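Local coordinates for protein amphiphysin (Drosophila melanogaster, PDB 1URU) that probably senses or induces membrane curvature in endocytosis, through a dimer of long, helical, coiled-coil BAR domains, at residues His111-Gly114 against Asp115-Ile119; Arg200-Phe203 against Leu204-Asn207. All blocks are in the same frame, centred on the assembly; numbering follows the deposited sequence.

Contact 1 (His111-Gly114 against Asp115-Ile119); sequences HKLG and DQVLI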
loop_
_atom_site.group_PDB
_atom_site.type_symbol
_atom_site.label_atom_id
_atom_site.label_comp_id
_atom_site.label_asym_id
_atom_site.label_seq_id
_atom_site.Cartn_x
_atom_site.Cartn_y
_atom_site.Cartn_z
ATOM N N HIS A 111 -7.411 4.078 -10.665
ATOM C CA HIS A 111 -7.743 4.922 -11.825
ATOM C C HIS A 111 -8.439 6.161 -11.289
ATOM O O HIS A 111 -8.018 7.297 -11.553
ATOM C CB HIS A 111 -8.614 4.138 -12.850
ATOM C CG HIS A 111 -9.319 4.983 -13.887
ATOM N ND1 HIS A 111 -8.695 5.474 -15.021
ATOM C CD2 HIS A 111 -10.616 5.368 -13.983
ATOM C CE1 HIS A 111 -9.573 6.145 -15.753
ATOM N NE2 HIS A 111 -10.744 6.099 -15.143
ATOM N N LYS A 112 -9.479 5.923 -10.499
ATOM C CA LYS A 112 -10.265 6.988 -9.919
ATOM C C LYS A 112 -9.388 7.927 -9.069
ATOM O O LYS A 112 -9.630 9.129 -9.058
ATOM C CB LYS A 112 -11.412 6.408 -9.096
ATOM C CG LYS A 112 -12.492 5.647 -9.877
ATOM C CD LYS A 112 -13.604 5.239 -8.916
ATOM C CE LYS A 112 -14.710 4.363 -9.523
ATOM N NZ LYS A 112 -15.176 3.290 -8.521
ATOM N N LEU A 113 -8.361 7.401 -8.391
ATOM C CA LEU A 113 -7.505 8.241 -7.542
ATOM C C LEU A 113 -6.617 9.135 -8.408
ATOM O O LEU A 113 -6.577 10.340 -8.215
ATOM C CB LEU A 113 -6.625 7.414 -6.582
ATOM C CG LEU A 113 -7.232 6.647 -5.410
ATOM C CD1 LEU A 113 -6.153 5.936 -4.680
ATOM C CD2 LEU A 113 -7.970 7.540 -4.459
ATOM N N GLY A 114 -5.910 8.540 -9.363
ATOM C CA GLY A 114 -4.990 9.277 -10.216
ATOM C C GLY A 114 -5.613 10.094 -11.333
ATOM O O GLY A 114 -4.886 10.806 -12.047
ATOM N N ASP A 115 -6.934 9.998 -11.489
ATOM C CA ASP A 115 -7.646 10.675 -12.561
ATOM C C ASP A 115 -8.721 11.592 -11.993
ATOM O O ASP A 115 -8.526 12.802 -11.938
ATOM C CB ASP A 115 -8.248 9.660 -13.540
ATOM C CG ASP A 115 -9.017 10.318 -14.673
ATOM O OD1 ASP A 115 -9.446 9.605 -15.609
ATOM O OD2 ASP A 115 -9.239 11.538 -14.722
ATOM N N GLN A 116 -9.851 11.020 -11.573
ATOM C CA GLN A 116 -10.965 11.810 -11.034
ATOM C C GLN A 116 -10.561 12.670 -9.815
ATOM O O GLN A 116 -10.944 13.820 -9.745
ATOM C CB GLN A 116 -12.163 10.908 -10.684
ATOM C CG GLN A 116 -13.094 10.576 -11.850
ATOM C CD GLN A 116 -12.454 9.652 -12.902
ATOM O OE1 GLN A 116 -12.139 8.493 -12.627
ATOM N NE2 GLN A 116 -12.253 10.179 -14.105
ATOM N N VAL A 117 -9.772 12.132 -8.881
ATOM C CA VAL A 117 -9.432 12.859 -7.653
ATOM C C VAL A 117 -8.235 13.746 -7.860
ATOM O O VAL A 117 -8.226 14.888 -7.405
ATOM C CB VAL A 117 -9.062 11.954 -6.451
ATOM C CG1 VAL A 117 -8.929 12.802 -5.194
ATOM C CG2 VAL A 117 -10.074 10.865 -6.215
ATOM N N LEU A 118 -7.222 13.207 -8.534
ATOM C CA LEU A 118 -5.908 13.837 -8.611
ATOM C C LEU A 118 -5.894 15.045 -9.504
ATOM O O LEU A 118 -5.329 16.048 -9.103
ATOM C CB LEU A 118 -4.832 12.857 -9.090
ATOM C CG LEU A 118 -3.460 13.471 -9.397
ATOM C CD1 LEU A 118 -2.787 13.980 -8.132
ATOM C CD2 LEU A 118 -2.573 12.469 -10.074
ATOM N N ILE A 119 -6.475 14.950 -10.708
ATOM C CA ILE A 119 -6.356 16.024 -11.710
ATOM C C ILE A 119 -6.969 17.358 -11.234
ATOM O O ILE A 119 -6.336 18.400 -11.394
ATOM C CB ILE A 119 -6.925 15.611 -13.112
ATOM C CG1 ILE A 119 -5.855 14.957 -13.980
ATOM C CG2 ILE A 119 -7.413 16.812 -13.902
ATOM C CD1 ILE A 119 -5.759 13.513 -13.791
#
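Val117 N donates to Lys112 O, 3.0 Å away, spanning five residues instead of the usual four. The bond is fairly straight, with an N-H...O angle of 151°, and the donor sits nearly along the C=O axis. One residue further on, Leu118 N reaches Leu113 O at 3.0 Å, again five residues back, but that bond is weak because its angle is poor. The regular helical spacing has resumed by Ile119 N, which donates to Asp115 O at 3.2 Å. This wide pi-type turn, a pi bulge within helix 92-156, gives the amides of Val117 and Leu118 acceptors one residue further back than an alpha-helix would. The polar side chains gather on the exposed flank. His111 and Asp115 both hold CG anti to the backbone N, which lays ring and carboxylate side by side with their planes 87° apart. Asp115 CB covers one face of the imidazole, and the carboxylate comes closest through OD1, 3.5 Å from the ring carbon His111 CE1. The Gln116 chain bends at chi2 (69°) and folds its amide back along the preceding turn. Gln116 OE1 thereby comes to 3.7 Å from His111 CD2, approaching the ring obliquely, and to 4.0 Å from Lys112 CG. Both oxygens lie near the imidazole at van der Waals range. On the buried flank, Leu113 CD2 meets Val117 CG2 at 4.3 Å, an apolar pair that faces both neighbouring helices: Leu113 packs on Tyr63 and Ile64 of helix 35-84 and on Leu211 of helix 172-239, while Val117 touches Phe60 and Asn207. Where the stretch ends, Ile119 O accepts a hydrogen bond from Thr123 OG1.

Contact 2 (Arg200-Phe203 against Leu204-Asn207); sequences RILF and LVTN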
loop_
_atom_site.group_PDB
_atom_site.type_symbol
_atom_site.label_atom_id
_atom_site.label_comp_id
_atom_site.label_asym_id
_atom_site.label_seq_id
_atom_site.Cartn_x
_atom_site.Cartn_y
_atom_site.Cartn_z
ATOM N N ARG A 200 -11.695 27.970 -1.968
ATOM C CA ARG A 200 -11.132 26.860 -1.171
ATOM C C ARG A 200 -12.163 25.864 -0.619
ATOM O O ARG A 200 -11.881 24.674 -0.555
ATOM C CB ARG A 200 -10.208 27.377 -0.033
ATOM C CG ARG A 200 -10.854 27.522 1.344
ATOM C CD ARG A 200 -10.121 28.427 2.344
ATOM N NE ARG A 200 -10.957 29.608 2.622
ATOM C CZ ARG A 200 -11.515 29.909 3.794
ATOM N NH1 ARG A 200 -11.304 29.173 4.875
ATOM N NH2 ARG A 200 -12.266 30.996 3.887
ATOM N N ILE A 201 -13.326 26.348 -0.199
ATOM C CA ILE A 201 -14.326 25.503 0.442
ATOM C C ILE A 201 -14.911 24.594 -0.613
ATOM O O ILE A 201 -14.880 23.380 -0.470
ATOM C CB ILE A 201 -15.481 26.338 1.068
ATOM C CG1 ILE A 201 -15.006 27.169 2.264
ATOM C CG2 ILE A 201 -16.635 25.420 1.529
ATOM C CD1 ILE A 201 -15.847 28.436 2.491
ATOM N N LEU A 202 -15.451 25.194 -1.668
ATOM C CA LEU A 202 -16.062 24.438 -2.750
ATOM C C LEU A 202 -15.080 23.437 -3.373
ATOM O O LEU A 202 -15.464 22.320 -3.717
ATOM C CB LEU A 202 -16.618 25.374 -3.840
ATOM C CG LEU A 202 -17.251 24.690 -5.070
ATOM C CD1 LEU A 202 -18.544 23.966 -4.706
ATOM C CD2 LEU A 202 -17.472 25.700 -6.208
ATOM N N PHE A 203 -13.822 23.837 -3.535
ATOM C CA PHE A 203 -12.846 22.916 -4.055
ATOM C C PHE A 203 -12.754 21.672 -3.190
ATOM O O PHE A 203 -12.781 20.560 -3.693
ATOM C CB PHE A 203 -11.456 23.505 -4.139
ATOM C CG PHE A 203 -10.425 22.451 -4.389
ATOM C CD1 PHE A 203 -10.425 21.763 -5.604
ATOM C CD2 PHE A 203 -9.546 22.069 -3.388
ATOM C CE1 PHE A 203 -9.522 20.757 -5.851
ATOM C CE2 PHE A 203 -8.631 21.069 -3.617
ATOM C CZ PHE A 203 -8.622 20.396 -4.857
ATOM N N LEU A 204 -12.613 21.866 -1.888
ATOM C CA LEU A 204 -12.421 20.730 -0.992
ATOM C C LEU A 204 -13.640 19.856 -0.791
ATOM O O LEU A 204 -13.497 18.653 -0.661
ATOM C CB LEU A 204 -11.890 21.181 0.360
ATOM C CG LEU A 204 -10.361 21.111 0.341
ATOM C CD1 LEU A 204 -9.726 22.496 0.542
ATOM C CD2 LEU A 204 -9.902 20.095 1.382
ATOM N N VAL A 205 -14.827 20.442 -0.745
ATOM C CA VAL A 205 -16.014 19.639 -0.614
ATOM C C VAL A 205 -16.104 18.753 -1.860
ATOM O O VAL A 205 -16.437 17.581 -1.761
ATOM C CB VAL A 205 -17.334 20.478 -0.350
ATOM C CG1 VAL A 205 -17.185 21.372 0.888
ATOM C CG2 VAL A 205 -17.729 21.301 -1.527
ATOM N N THR A 206 -15.749 19.281 -3.023
ATOM C CA THR A 206 -15.861 18.498 -4.262
ATOM C C THR A 206 -14.756 17.442 -4.361
ATOM O O THR A 206 -15.056 16.302 -4.683
ATOM C CB THR A 206 -15.972 19.419 -5.546
ATOM O OG1 THR A 206 -14.825 20.259 -5.688
ATOM C CG2 THR A 206 -17.117 20.449 -5.407
ATOM N N ASN A 207 -13.513 17.789 -4.002
ATOM C CA ASN A 207 -12.389 16.843 -4.084
ATOM C C ASN A 207 -12.526 15.718 -3.098
ATOM O O ASN A 207 -12.435 14.554 -3.457
ATOM C CB ASN A 207 -11.033 17.532 -3.868
ATOM C CG ASN A 207 -9.871 16.846 -4.648
ATOM O OD1 ASN A 207 -10.021 16.400 -5.791
ATOM N ND2 ASN A 207 -8.709 16.793 -4.024
#
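Phe203 O accepts the backbone N-H of Asn207 at 2.9 Å, and Val205 N binds Ile201 O in the same alpha-helical register at 3.0 Å. Leu204 N and Thr206 N likewise bond to Arg200 O and Leu202 O. Thr206 turns OG1 between its backbone N and carbonyl carbon (chi1 60°), which brings the hydroxyl back over the previous turn, 2.9 Å from both Leu202 O and Phe203 O; which of them receives its proton is not settled. The aromatic contact is a CH-pi: Asn207 CB lies over one face of the Phe203 ring, 4.2 Å from the centroid and 25° off the normal. Apolar contacts join Phe203 CD2 to Leu204 CG at 3.9 Å and Ile201 CG2 to Val205 CG1 at 4.1 Å. An alanine at Phe203 would remove the ring and would probably leave Asn207 CB, Leu204 and the stacked Tyr124 of helix 92-156 facing a gap. The Arg200 guanidinium group hydrogen-bonds through NE to the backbone O of Tyr197, and its NH1 makes a salt bridge with Glu86 of the second subunit, whose Trp89 also packs on Arg200 and Ile201. One helix thus serves both the helical bundle within the chain and the subunit interface, which is how a BAR-domain dimer is built.

In the fold
Contact 1 lies on helix 92-156 and contact 2 on helix 172-239, consecutive helices that run antiparallel in the bundle of the BAR domain. Their centres are about 15 Å apart, yet the two meet directly at Val117 and Asn207. The pairing continues in both directions: Lys112 packs on Thr214 and Val217, whereas Phe203 reaches Leu121 and Tyr124, beyond the end of contact 1. Both lie near the centre of the elongated chain, their centres about 12 and 10 Å from it. They differ in the assembly: no second-subunit residue touches 111-119, whereas 200-207 also borders that subunit, with its Ile84 packing on Leu204.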